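Local coordinates for type IV pilus biogenesis protein PilB (Streptococcus sanguinis, PDB 7B7P), which is a minor type IV pilin with a metal-binding von Willebrand factor A-like module and a direct role in adhesion, at residues A[158-163]-A[273-278]; A[210-215]-A[231-236]; A[295-300]-A[312-317]. All coordinates share one frame; numbering follows the deposited sequence.

Contact 1: A[158-163]-A[273-278]; sequences GQMNIA and PAQLKY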
ATOM      1  N   GLY A 158     -10.817 -12.432 -11.289  1.00129.15           N
ATOM      2  CA  GLY A 158      -9.469 -12.456 -11.824  1.00127.48           C
ATOM      3  C   GLY A 158      -8.688 -11.187 -11.545  1.00124.91           C
ATOM      4  O   GLY A 158      -8.349 -10.441 -12.472  1.00127.31           O
ATOM      5  N   GLN A 159      -8.389 -10.927 -10.274  1.00121.83           N
ATOM      6  CA  GLN A 159      -7.610  -9.750  -9.923  1.00115.85           C
ATOM      7  C   GLN A 159      -6.123 -10.004 -10.192  1.00115.19           C
ATOM      8  O   GLN A 159      -5.711 -11.068 -10.669  1.00112.71           O
ATOM      9  CB  GLN A 159      -7.859  -9.359  -8.465  1.00107.92           C
ATOM     10  CG  GLN A 159      -7.193 -10.283  -7.432  1.00108.73           C
ATOM     11  CD  GLN A 159      -8.032 -10.482  -6.171  1.00106.32           C
ATOM     12  OE1 GLN A 159      -9.262 -10.526  -6.236  1.00110.37           O
ATOM     13  NE2 GLN A 159      -7.368 -10.610  -5.021  1.00 97.54           N
ATOM     14  N   MET A 160      -5.304  -9.003  -9.881  1.00112.50           N
ATOM     15  CA  MET A 160      -3.870  -9.105 -10.064  1.00100.16           C
ATOM     16  C   MET A 160      -3.248  -9.954  -8.956  1.00 98.21           C
ATOM     17  O   MET A 160      -3.865 -10.231  -7.918  1.00 96.52           O
ATOM     18  CB  MET A 160      -3.257  -7.712 -10.103  1.00101.49           C
ATOM     19  CG  MET A 160      -3.629  -6.931 -11.355  1.00110.10           C
ATOM     20  SD  MET A 160      -4.109  -7.940 -12.788  1.00126.04           S
ATOM     21  CE  MET A 160      -5.895  -8.055 -12.601  1.00113.73           C
ATOM     22  N   ASN A 161      -2.023 -10.404  -9.200  1.00 92.21           N
ATOM     23  CA  ASN A 161      -1.265 -11.093  -8.169  1.00 87.49           C
ATOM     24  C   ASN A 161      -0.480 -10.080  -7.346  1.00 83.99           C
ATOM     25  O   ASN A 161      -0.096  -9.013  -7.834  1.00 78.14           O
ATOM     26  CB  ASN A 161      -0.329 -12.134  -8.782  1.00 88.86           C
ATOM     27  CG  ASN A 161      -1.037 -13.015  -9.790  1.00 93.51           C
ATOM     28  OD1 ASN A 161      -1.900 -13.813  -9.425  1.00 94.12           O
ATOM     29  ND2 ASN A 161      -0.688 -12.866 -11.069  1.00 95.87           N
ATOM     30  N   ILE A 162      -0.269 -10.417  -6.076  1.00 81.81           N
ATOM     31  CA  ILE A 162       0.396  -9.532  -5.131  1.00 76.70           C
ATOM     32  C   ILE A 162       1.468 -10.323  -4.396  1.00 74.90           C
ATOM     33  O   ILE A 162       1.193 -11.400  -3.854  1.00 74.30           O
ATOM     34  CB  ILE A 162      -0.601  -8.927  -4.124  1.00 76.79           C
ATOM     35  CG1 ILE A 162      -1.553  -7.950  -4.821  1.00 79.03           C
ATOM     36  CG2 ILE A 162       0.141  -8.271  -2.978  1.00 67.32           C
ATOM     37  CD1 ILE A 162      -2.746  -7.527  -3.946  1.00 82.43           C
ATOM     38  N   ALA A 163       2.679  -9.781  -4.355  1.00 70.98           N
ATOM     39  CA  ALA A 163       3.756 -10.366  -3.577  1.00 70.08           C
ATOM     40  C   ALA A 163       4.137  -9.417  -2.451  1.00 65.12           C
ATOM     41  O   ALA A 163       4.194  -8.201  -2.645  1.00 65.73           O
ATOM     42  CB  ALA A 163       4.971 -10.662  -4.449  1.00 66.26           C
ATOM     43  N   PRO A 273       6.253 -12.865 -10.188  1.00 80.03           N
ATOM     44  CA  PRO A 273       5.533 -12.293 -11.340  1.00 79.35           C
ATOM     45  C   PRO A 273       4.510 -11.230 -10.973  1.00 85.03           C
ATOM     46  O   PRO A 273       4.149 -10.432 -11.852  1.00 87.64           O
ATOM     47  CB  PRO A 273       4.848 -13.517 -11.978  1.00 80.87           C
ATOM     48  CG  PRO A 273       5.348 -14.710 -11.245  1.00 74.89           C
ATOM     49  CD  PRO A 273       5.860 -14.257  -9.921  1.00 73.31           C
ATOM     50  N   ALA A 274       4.050 -11.196  -9.717  1.00 79.13           N
ATOM     51  CA  ALA A 274       3.020 -10.282  -9.227  1.00 82.36           C
ATOM     52  C   ALA A 274       3.143  -8.866  -9.774  1.00 81.82           C
ATOM     53  O   ALA A 274       4.247  -8.369 -10.000  1.00 79.49           O
ATOM     54  CB  ALA A 274       3.051 -10.229  -7.698  1.00 73.01           C
ATOM     55  N   GLN A 275       2.013  -8.201  -9.981  1.00 82.76           N
ATOM     56  CA  GLN A 275       2.044  -6.833 -10.469  1.00 85.66           C
ATOM     57  C   GLN A 275       2.041  -5.799  -9.343  1.00 83.27           C
ATOM     58  O   GLN A 275       2.429  -4.647  -9.572  1.00 85.00           O
ATOM     59  CB  GLN A 275       0.864  -6.608 -11.414  1.00 93.74           C
ATOM     60  CG  GLN A 275       0.922  -5.316 -12.211  1.00101.19           C
ATOM     61  CD  GLN A 275      -0.343  -4.502 -12.034  1.00101.70           C
ATOM     62  OE1 GLN A 275      -1.383  -5.037 -11.632  1.00 99.23           O
ATOM     63  NE2 GLN A 275      -0.263  -3.203 -12.325  1.00 99.93           N
ATOM     64  N   LEU A 276       1.631  -6.180  -8.137  1.00 75.95           N
ATOM     65  CA  LEU A 276       1.770  -5.338  -6.956  1.00 77.98           C
ATOM     66  C   LEU A 276       2.785  -5.994  -6.027  1.00 73.42           C
ATOM     67  O   LEU A 276       2.591  -7.143  -5.617  1.00 71.14           O
ATOM     68  CB  LEU A 276       0.428  -5.148  -6.245  1.00 75.83           C
ATOM     69  CG  LEU A 276      -0.615  -4.341  -7.021  1.00 78.81           C
ATOM     70  CD1 LEU A 276      -1.917  -4.193  -6.236  1.00 78.54           C
ATOM     71  CD2 LEU A 276      -0.051  -2.994  -7.379  1.00 76.41           C
ATOM     72  N   LYS A 277       3.860  -5.262  -5.694  1.00 69.26           N
ATOM     73  CA  LYS A 277       4.956  -5.799  -4.893  1.00 67.79           C
ATOM     74  C   LYS A 277       5.228  -4.913  -3.687  1.00 62.92           C
ATOM     75  O   LYS A 277       5.264  -3.684  -3.801  1.00 65.78           O
ATOM     76  CB  LYS A 277       6.241  -5.943  -5.730  1.00 68.05           C
ATOM     77  CG  LYS A 277       6.100  -6.845  -6.948  1.00 67.66           C
ATOM     78  CD  LYS A 277       7.398  -6.842  -7.763  1.00 70.71           C
ATOM     79  CE  LYS A 277       7.197  -7.491  -9.124  1.00 67.38           C
ATOM     80  NZ  LYS A 277       8.343  -8.318  -9.500  1.00 69.20           N
ATOM     81  N   TYR A 278       5.487  -5.547  -2.550  1.00 57.31           N
ATOM     82  CA  TYR A 278       5.548  -4.844  -1.278  1.00 64.00           C
ATOM     83  C   TYR A 278       6.691  -5.359  -0.419  1.00 61.34           C
ATOM     84  O   TYR A 278       6.913  -6.568  -0.330  1.00 62.47           O
ATOM     85  CB  TYR A 278       4.230  -5.012  -0.502  1.00 64.87           C
ATOM     86  CG  TYR A 278       3.049  -4.362  -1.184  1.00 67.95           C
ATOM     87  CD1 TYR A 278       2.841  -2.989  -1.099  1.00 64.73           C
ATOM     88  CD2 TYR A 278       2.147  -5.119  -1.919  1.00 65.98           C
ATOM     89  CE1 TYR A 278       1.772  -2.398  -1.705  1.00 66.61           C
ATOM     90  CE2 TYR A 278       1.074  -4.532  -2.536  1.00 70.49           C
ATOM     91  CZ  TYR A 278       0.890  -3.173  -2.431  1.00 71.98           C
ATOM     92  OH  TYR A 278      -0.182  -2.592  -3.058  1.00 74.97           O
TER
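Ile162 and Ala163 run parallel to Leu276 and Lys277 as neighbouring strands, joined by one good backbone hydrogen bond and three weak ones. Ala163 N donates to Leu276 O at 2.9 Å. The same oxygen also takes a CA-H...O contact from Ile162. Ala163 O is shared in a similar way: Tyr278 N gives it a weak bond, and Lys277 CA approaches it at 3.4 Å. At the start of the pairing Asn161 O accepts two weak bonds. The one from Leu276 N is long, at 3.3 Å, but nearly straight (171°). The one from Gln275 N is shorter but bent.

The apolar contacts lie on both faces. Ile162 and Leu276 run alongside each other in the same direction, with Ile162 CG1 3.7 Å from Leu276 CB. The other branch, Ile162 CG2, is anti to its own backbone N. It reaches the edge of the Tyr278 ring, in the ring plane, 3.9 Å from Tyr278 CE2. On the face of Ala163, its CB meets Ala274 CB at 3.8 Å. Ala274 CB also sits against the backbone at Asn161 O and Ala163 N.

This pairing joins strands 162-169 and 276-283 of the parallel part of the von Willebrand factor A-like sheet. Helix 402-424 packs over the face of Ile162, where Leu420 touches Ile162. Asp419 of that helix takes a hydrogen bond from Tyr278 OH. On the other face, Lys277 NZ bonds to the carbonyl oxygens of Leu269 and Gln272, at and just after the end of helix 258-270.

Contact 2: A[210-215]-A[231-236]; sequences GNISVN and SNLDNG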
ATOM      1  N   GLY A 210      -6.907 -12.575  -1.114  1.00 91.43           N
ATOM      2  CA  GLY A 210      -6.724 -13.541  -2.186  1.00 92.57           C
ATOM      3  C   GLY A 210      -5.666 -13.156  -3.208  1.00 91.22           C
ATOM      4  O   GLY A 210      -5.397 -11.968  -3.413  1.00 89.29           O
ATOM      5  N   ASN A 211      -5.053 -14.154  -3.851  1.00 89.82           N
ATOM      6  CA  ASN A 211      -4.119 -13.927  -4.958  1.00 91.70           C
ATOM      7  C   ASN A 211      -2.879 -13.168  -4.483  1.00 85.91           C
ATOM      8  O   ASN A 211      -2.423 -12.198  -5.099  1.00 81.92           O
ATOM      9  CB  ASN A 211      -4.809 -13.198  -6.112  1.00 94.25           C
ATOM     10  CG  ASN A 211      -4.794 -13.998  -7.388  1.00 97.30           C
ATOM     11  OD1 ASN A 211      -4.375 -15.163  -7.400  1.00102.40           O
ATOM     12  ND2 ASN A 211      -5.244 -13.381  -8.477  1.00101.93           N
ATOM     13  N   ILE A 212      -2.315 -13.643  -3.380  1.00 83.18           N
ATOM     14  CA  ILE A 212      -1.357 -12.866  -2.617  1.00 81.39           C
ATOM     15  C   ILE A 212      -0.356 -13.836  -2.009  1.00 81.89           C
ATOM     16  O   ILE A 212      -0.733 -14.730  -1.244  1.00 82.91           O
ATOM     17  CB  ILE A 212      -2.059 -12.016  -1.539  1.00 81.25           C
ATOM     18  CG1 ILE A 212      -1.066 -11.364  -0.580  1.00 79.11           C
ATOM     19  CG2 ILE A 212      -3.129 -12.822  -0.809  1.00 85.74           C
ATOM     20  CD1 ILE A 212      -1.651 -10.105   0.066  1.00 75.30           C
ATOM     21  N   SER A 213       0.911 -13.693  -2.387  1.00 77.28           N
ATOM     22  CA  SER A 213       1.956 -14.560  -1.868  1.00 78.59           C
ATOM     23  C   SER A 213       2.971 -13.763  -1.058  1.00 69.33           C
ATOM     24  O   SER A 213       3.127 -12.551  -1.220  1.00 70.65           O
ATOM     25  CB  SER A 213       2.650 -15.343  -2.993  1.00 78.34           C
ATOM     26  OG  SER A 213       2.723 -14.571  -4.164  1.00 84.22           O
ATOM     27  N   VAL A 214       3.638 -14.466  -0.155  1.00 70.85           N
ATOM     28  CA  VAL A 214       4.513 -13.857   0.829  1.00 71.39           C
ATOM     29  C   VAL A 214       5.767 -14.715   0.962  1.00 73.38           C
ATOM     30  O   VAL A 214       5.749 -15.920   0.696  1.00 71.05           O
ATOM     31  CB  VAL A 214       3.793 -13.707   2.195  1.00 74.10           C
ATOM     32  CG1 VAL A 214       2.400 -13.099   2.026  1.00 71.08           C
ATOM     33  CG2 VAL A 214       3.663 -15.053   2.875  1.00 75.66           C
ATOM     34  N   ASN A 215       6.873 -14.081   1.356  1.00 70.00           N
ATOM     35  CA  ASN A 215       8.047 -14.801   1.836  1.00 68.09           C
ATOM     36  C   ASN A 215       8.560 -14.067   3.063  1.00 67.24           C
ATOM     37  O   ASN A 215       8.047 -13.006   3.433  1.00 68.98           O
ATOM     38  CB  ASN A 215       9.130 -14.953   0.752  1.00 68.82           C
ATOM     39  CG  ASN A 215       9.884 -13.654   0.473  1.00 73.19           C
ATOM     40  OD1 ASN A 215       9.383 -12.560   0.764  1.00 68.25           O
ATOM     41  ND2 ASN A 215      11.108 -13.771  -0.083  1.00 60.15           N
ATOM     42  N   SER A 231       5.031 -18.329  -0.701  1.00 77.30           N
ATOM     43  CA  SER A 231       3.811 -19.117  -0.515  1.00 76.68           C
ATOM     44  C   SER A 231       2.601 -18.325  -0.978  1.00 79.88           C
ATOM     45  O   SER A 231       2.374 -17.203  -0.513  1.00 80.50           O
ATOM     46  CB  SER A 231       3.602 -19.498   0.955  1.00 79.44           C
ATOM     47  OG  SER A 231       4.784 -19.936   1.593  1.00 84.46           O
ATOM     48  N   ASN A 232       1.808 -18.908  -1.876  1.00 83.70           N
ATOM     49  CA  ASN A 232       0.477 -18.376  -2.130  1.00 86.78           C
ATOM     50  C   ASN A 232      -0.434 -18.774  -0.975  1.00 89.71           C
ATOM     51  O   ASN A 232      -0.523 -19.955  -0.623  1.00 91.89           O
ATOM     52  CB  ASN A 232      -0.082 -18.892  -3.454  1.00 88.18           C
ATOM     53  CG  ASN A 232      -1.310 -18.120  -3.910  1.00 91.34           C
ATOM     54  OD1 ASN A 232      -2.014 -17.510  -3.101  1.00 93.50           O
ATOM     55  ND2 ASN A 232      -1.577 -18.149  -5.207  1.00 92.45           N
ATOM     56  N   LEU A 233      -1.090 -17.786  -0.366  1.00 89.29           N
ATOM     57  CA  LEU A 233      -1.938 -18.081   0.783  1.00 93.78           C
ATOM     58  C   LEU A 233      -3.235 -18.779   0.388  1.00 95.43           C
ATOM     59  O   LEU A 233      -3.833 -19.458   1.229  1.00 99.55           O
ATOM     60  CB  LEU A 233      -2.246 -16.799   1.557  1.00 90.58           C
ATOM     61  CG  LEU A 233      -1.043 -15.929   1.923  1.00 84.57           C
ATOM     62  CD1 LEU A 233      -1.518 -14.617   2.507  1.00 79.92           C
ATOM     63  CD2 LEU A 233      -0.116 -16.650   2.883  1.00 79.00           C
ATOM     64  N   ASP A 234      -3.677 -18.636  -0.867  1.00 97.00           N
ATOM     65  CA  ASP A 234      -4.859 -19.355  -1.331  1.00 97.30           C
ATOM     66  C   ASP A 234      -4.641 -20.860  -1.368  1.00 98.95           C
ATOM     67  O   ASP A 234      -5.616 -21.615  -1.461  1.00101.79           O
ATOM     68  CB  ASP A 234      -5.280 -18.863  -2.714  1.00 94.61           C
ATOM     69  CG  ASP A 234      -5.725 -17.411  -2.706  1.00 98.82           C
ATOM     70  OD1 ASP A 234      -5.670 -16.779  -1.627  1.00 99.71           O
ATOM     71  OD2 ASP A 234      -6.138 -16.904  -3.774  1.00 97.74           O
ATOM     72  N   ASN A 235      -3.390 -21.312  -1.304  1.00 93.87           N
ATOM     73  CA  ASN A 235      -3.064 -22.723  -1.175  1.00 95.59           C
ATOM     74  C   ASN A 235      -2.704 -23.096   0.250  1.00 98.04           C
ATOM     75  O   ASN A 235      -2.246 -24.218   0.486  1.00 96.35           O
ATOM     76  CB  ASN A 235      -1.905 -23.110  -2.103  1.00 93.80           C
ATOM     77  CG  ASN A 235      -2.094 -22.626  -3.537  1.00101.58           C
ATOM     78  OD1 ASN A 235      -3.182 -22.190  -3.935  1.00102.05           O
ATOM     79  ND2 ASN A 235      -1.028 -22.719  -4.329  1.00100.34           N
ATOM     80  N   GLY A 236      -2.866 -22.183   1.200  1.00 95.56           N
ATOM     81  CA  GLY A 236      -2.551 -22.529   2.569  1.00 98.55           C
ATOM     82  C   GLY A 236      -1.756 -21.513   3.361  1.00100.98           C
ATOM     83  O   GLY A 236      -0.562 -21.292   3.115  1.00103.03           O
TER
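Val214 and Ser231 form an antiparallel hydrogen-bonded pair in which each backbone gives one N-H and takes one. Val214 N donates to Ser231 O at 3.0 Å. Ser231 N returns a bond to Val214 O at 2.9 Å. Ser213 and Asn232 make the adjoining non-hydrogen-bonded pair. Here Ser213 CA also approaches Ser231 O, so that oxygen has a second, CH-type neighbour.

Ile212 O is satisfied by Leu233 N through an almost straight bond (3.2 Å, 175°). Leu233 opens the short 3-10 segment 233-235. The side chain of Asn232 helps to set this turn. Its OD1 accepts from Asp234 N at 3.0 Å, which makes an Asx turn. The donor stands well above the plane of the amide carbonyl.

The carboxylate of Asp234 reaches back to the other segment. Asn211 N donates to Asp234 OD2 at 3.0 Å, from above the carboxylate plane (38° out of it). A second bond, from Asn211 N to Asp234 OD1, is weak. The CG of Asp234 is anti to its carbonyl carbon (chi1 -65°), and the carboxylate lies beside Gly210 CA. Ser231 OG looks outside the contact, to Gln227 OE1.

Leu233 supplies the apolar part. Its side chain slants across Ile212, with Leu233 CD1 near Ile212 CG2. It crosses Val214 at about a right angle, with Leu233 CD2 4.1 Å from Val214 CG2. Ile203 and Leu206 of helix 191-209 pack on the same leucine.

Beyond Leu233 the backbone pairing stops, and the carboxylate of Asp234 binds the N-H of Asn211. Polar bonds with Asp234 thus lie at one end of the contact, while Leu233 with Ile212 and Val214 faces helix 191-209. The charge of Asp234 is probably steadied by the N-H of Asn211.

Contact 3: A[295-300]-A[312-317]; sequences RALYAG and VTFNNP
Leu297 and Phe314 meet obliquely, with the leucine at the edge of the ring. Leu297 CD2 lies near the ring plane, 3.7 Å from Phe314 CE2. The CB of Leu297 points away from segment 312-317, but CD2, at the end of the side chain, comes nearer to it. Ala296 adds to the same apolar patch: its CB points toward segment 312-317 and lies 4.5 Å from Phe314 CD2. The same CB is 4.1 Å from Asn316 O.

Tyr298 and Asn316 cross at about a right angle. The ring and amide planes are turned 48° against each other. Tyr298 OH donates a weak, long bond of 3.4 Å to Asn316 OD1, which sits at the ring edge. Tyr298 OH also lies 3.5 Å from Asn316 CB. The tyrosine ring is set between its own backbone N and carbonyl carbon (chi1 63°), and from there its hydroxyl reaches across.

Asn315 makes the other polar link. Its ND2 donates to Gly300 O at 2.9 Å, but the bond is bent (125°) and weak. Leu297 is the centre of an inverse gamma turn, closed by a weak bond from Tyr298 N to Ala296 O.

The contact sets a loop against the end of a strand in the small antiparallel sheet. Segment 295-300 leads from strand 289-291 to strand 302-305, and Phe314 ends strand 311-314. Asn301, just before strand 302-305, bonds both sides: its ND2 to Ala296 O and its OD1 to Asn316 N. Arg302 and Val292 also touch Phe314.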
ATOM      1  N   ARG A 295      35.794  -4.985  -3.339  1.00 68.30           N
ATOM      2  CA  ARG A 295      36.604  -3.869  -3.830  1.00 67.66           C
ATOM      3  C   ARG A 295      37.078  -2.944  -2.715  1.00 69.79           C
ATOM      4  O   ARG A 295      38.061  -2.208  -2.902  1.00 66.49           O
ATOM      5  CB  ARG A 295      35.813  -3.014  -4.838  1.00 69.18           C
ATOM      6  CG  ARG A 295      35.702  -3.528  -6.282  1.00 71.76           C
ATOM      7  CD  ARG A 295      34.566  -2.774  -6.980  1.00 71.85           C
ATOM      8  NE  ARG A 295      34.020  -3.447  -8.152  1.00 70.77           N
ATOM      9  CZ  ARG A 295      34.578  -3.427  -9.363  1.00 80.35           C
ATOM     10  NH1 ARG A 295      35.717  -2.768  -9.590  1.00 74.16           N
ATOM     11  NH2 ARG A 295      33.991  -4.076 -10.363  1.00 83.60           N
ATOM     12  N   ALA A 296      36.377  -2.915  -1.582  1.00 70.90           N
ATOM     13  CA  ALA A 296      36.708  -1.977  -0.515  1.00 65.53           C
ATOM     14  C   ALA A 296      37.795  -2.503   0.410  1.00 63.83           C
ATOM     15  O   ALA A 296      38.274  -1.736   1.257  1.00 62.88           O
ATOM     16  CB  ALA A 296      35.457  -1.629   0.305  1.00 66.18           C
ATOM     17  N   LEU A 297      38.206  -3.769   0.238  1.00 57.08           N
ATOM     18  CA  LEU A 297      39.267  -4.409   1.024  1.00 65.74           C
ATOM     19  C   LEU A 297      40.642  -4.080   0.433  1.00 69.67           C
ATOM     20  O   LEU A 297      41.282  -4.889  -0.239  1.00 74.52           O
ATOM     21  CB  LEU A 297      39.054  -5.917   1.075  1.00 65.96           C
ATOM     22  CG  LEU A 297      37.721  -6.409   1.631  1.00 73.34           C
ATOM     23  CD1 LEU A 297      37.779  -7.894   1.964  1.00 63.11           C
ATOM     24  CD2 LEU A 297      37.353  -5.581   2.846  1.00 67.30           C
ATOM     25  N   TYR A 298      41.104  -2.865   0.699  1.00 69.32           N
ATOM     26  CA  TYR A 298      42.415  -2.414   0.271  1.00 72.25           C
ATOM     27  C   TYR A 298      43.064  -1.651   1.414  1.00 76.65           C
ATOM     28  O   TYR A 298      42.382  -1.155   2.316  1.00 73.48           O
ATOM     29  CB  TYR A 298      42.340  -1.522  -0.998  1.00 70.30           C
ATOM     30  CG  TYR A 298      41.566  -0.211  -0.858  1.00 68.40           C
ATOM     31  CD1 TYR A 298      42.188   0.951  -0.392  1.00 65.08           C
ATOM     32  CD2 TYR A 298      40.218  -0.130  -1.209  1.00 64.48           C
ATOM     33  CE1 TYR A 298      41.487   2.150  -0.256  1.00 63.61           C
ATOM     34  CE2 TYR A 298      39.502   1.076  -1.098  1.00 59.06           C
ATOM     35  CZ  TYR A 298      40.136   2.210  -0.610  1.00 69.15           C
ATOM     36  OH  TYR A 298      39.424   3.405  -0.485  1.00 68.85           O
ATOM     37  N   ALA A 299      44.401  -1.595   1.375  1.00 78.76           N
ATOM     38  CA  ALA A 299      45.208  -0.586   2.061  1.00 78.87           C
ATOM     39  C   ALA A 299      44.769  -0.265   3.477  1.00 84.11           C
ATOM     40  O   ALA A 299      44.615  -1.159   4.314  1.00 92.41           O
ATOM     41  CB  ALA A 299      45.210   0.720   1.271  1.00 79.11           C
ATOM     42  N   GLY A 300      44.591   1.023   3.761  1.00 81.52           N
ATOM     43  CA  GLY A 300      44.093   1.428   5.061  1.00 78.75           C
ATOM     44  C   GLY A 300      42.644   1.856   4.987  1.00 74.16           C
ATOM     45  O   GLY A 300      42.261   2.905   5.516  1.00 74.31           O
ATOM     46  N   VAL A 312      34.067  -1.759  13.697  1.00 72.04           N
ATOM     47  CA  VAL A 312      34.915  -1.827  12.519  1.00 67.67           C
ATOM     48  C   VAL A 312      34.301  -0.944  11.446  1.00 71.98           C
ATOM     49  O   VAL A 312      33.119  -1.088  11.113  1.00 68.59           O
ATOM     50  CB  VAL A 312      35.063  -3.269  12.004  1.00 69.17           C
ATOM     51  CG1 VAL A 312      35.852  -3.290  10.714  1.00 66.44           C
ATOM     52  CG2 VAL A 312      35.718  -4.146  13.068  1.00 71.81           C
ATOM     53  N   THR A 313      35.090  -0.044  10.888  1.00 72.16           N
ATOM     54  CA  THR A 313      34.538   0.891   9.932  1.00 67.85           C
ATOM     55  C   THR A 313      35.413   0.952   8.684  1.00 73.61           C
ATOM     56  O   THR A 313      36.589   0.561   8.688  1.00 73.14           O
ATOM     57  CB  THR A 313      34.348   2.262  10.596  1.00 72.21           C
ATOM     58  OG1 THR A 313      34.039   3.251   9.603  1.00 80.33           O
ATOM     59  CG2 THR A 313      35.581   2.644  11.432  1.00 68.82           C
ATOM     60  N   PHE A 314      34.804   1.398   7.591  1.00 70.92           N
ATOM     61  CA  PHE A 314      35.511   1.592   6.334  1.00 67.25           C
ATOM     62  C   PHE A 314      35.539   3.080   6.025  1.00 69.21           C
ATOM     63  O   PHE A 314      34.484   3.726   5.988  1.00 65.62           O
ATOM     64  CB  PHE A 314      34.870   0.792   5.206  1.00 63.00           C
ATOM     65  CG  PHE A 314      35.020  -0.704   5.369  1.00 65.75           C
ATOM     66  CD1 PHE A 314      34.129  -1.431   6.165  1.00 60.85           C
ATOM     67  CD2 PHE A 314      36.046  -1.383   4.727  1.00 64.04           C
ATOM     68  CE1 PHE A 314      34.273  -2.822   6.312  1.00 59.96           C
ATOM     69  CE2 PHE A 314      36.189  -2.767   4.863  1.00 61.63           C
ATOM     70  CZ  PHE A 314      35.312  -3.480   5.660  1.00 60.80           C
ATOM     71  N   ASN A 315      36.759   3.617   5.844  1.00 70.84           N
ATOM     72  CA  ASN A 315      36.935   5.028   5.497  1.00 70.04           C
ATOM     73  C   ASN A 315      36.192   5.374   4.215  1.00 64.49           C
ATOM     74  O   ASN A 315      35.509   6.402   4.141  1.00 65.65           O
ATOM     75  CB  ASN A 315      38.423   5.358   5.351  1.00 69.14           C
ATOM     76  CG  ASN A 315      39.179   5.281   6.670  1.00 76.92           C
ATOM     77  OD1 ASN A 315      38.658   5.668   7.723  1.00 76.73           O
ATOM     78  ND2 ASN A 315      40.420   4.786   6.619  1.00 73.95           N
ATOM     79  N   ASN A 316      36.309   4.526   3.198  1.00 62.63           N
ATOM     80  CA  ASN A 316      35.569   4.671   1.943  1.00 68.41           C
ATOM     81  C   ASN A 316      34.741   3.412   1.727  1.00 67.96           C
ATOM     82  O   ASN A 316      35.236   2.415   1.183  1.00 68.99           O
ATOM     83  CB  ASN A 316      36.507   4.914   0.757  1.00 69.91           C
ATOM     84  CG  ASN A 316      35.783   4.774  -0.609  1.00 83.56           C
ATOM     85  OD1 ASN A 316      36.232   4.032  -1.499  1.00 82.54           O
ATOM     86  ND2 ASN A 316      34.653   5.483  -0.765  1.00 83.06           N
ATOM     87  N   PRO A 317      33.484   3.394   2.140  1.00 69.26           N
ATOM     88  CA  PRO A 317      32.666   2.203   1.897  1.00 66.96           C
ATOM     89  C   PRO A 317      32.295   2.085   0.432  1.00 67.05           C
ATOM     90  O   PRO A 317      31.933   3.059  -0.221  1.00 77.05           O
ATOM     91  CB  PRO A 317      31.421   2.431   2.762  1.00 65.37           C
ATOM     92  CG  PRO A 317      31.760   3.595   3.650  1.00 67.34           C
ATOM     93  CD  PRO A 317      32.753   4.419   2.899  1.00 67.61           C
TER

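How the contacts relate
From the N terminus, residues 158-163 come first and pair with 273-278, so contact 1 closes a loop of 109 residues. Contact 2 is nested inside that loop and closes a short one of its own, from 210-215 to 231-236. The two are neighbours in one sheet: strands 162-169 and 212-219 lie side by side, with probable backbone bonds from Ser213 N to Ile162 O and from Ile162 N to Asn211 O. Contact 3 follows in series, crosses neither and closes a short loop of 11 residues through strand 302-305. It ties a loop to a strand of the separate four-stranded sheet, its centre about 40 Å from that of contact 1.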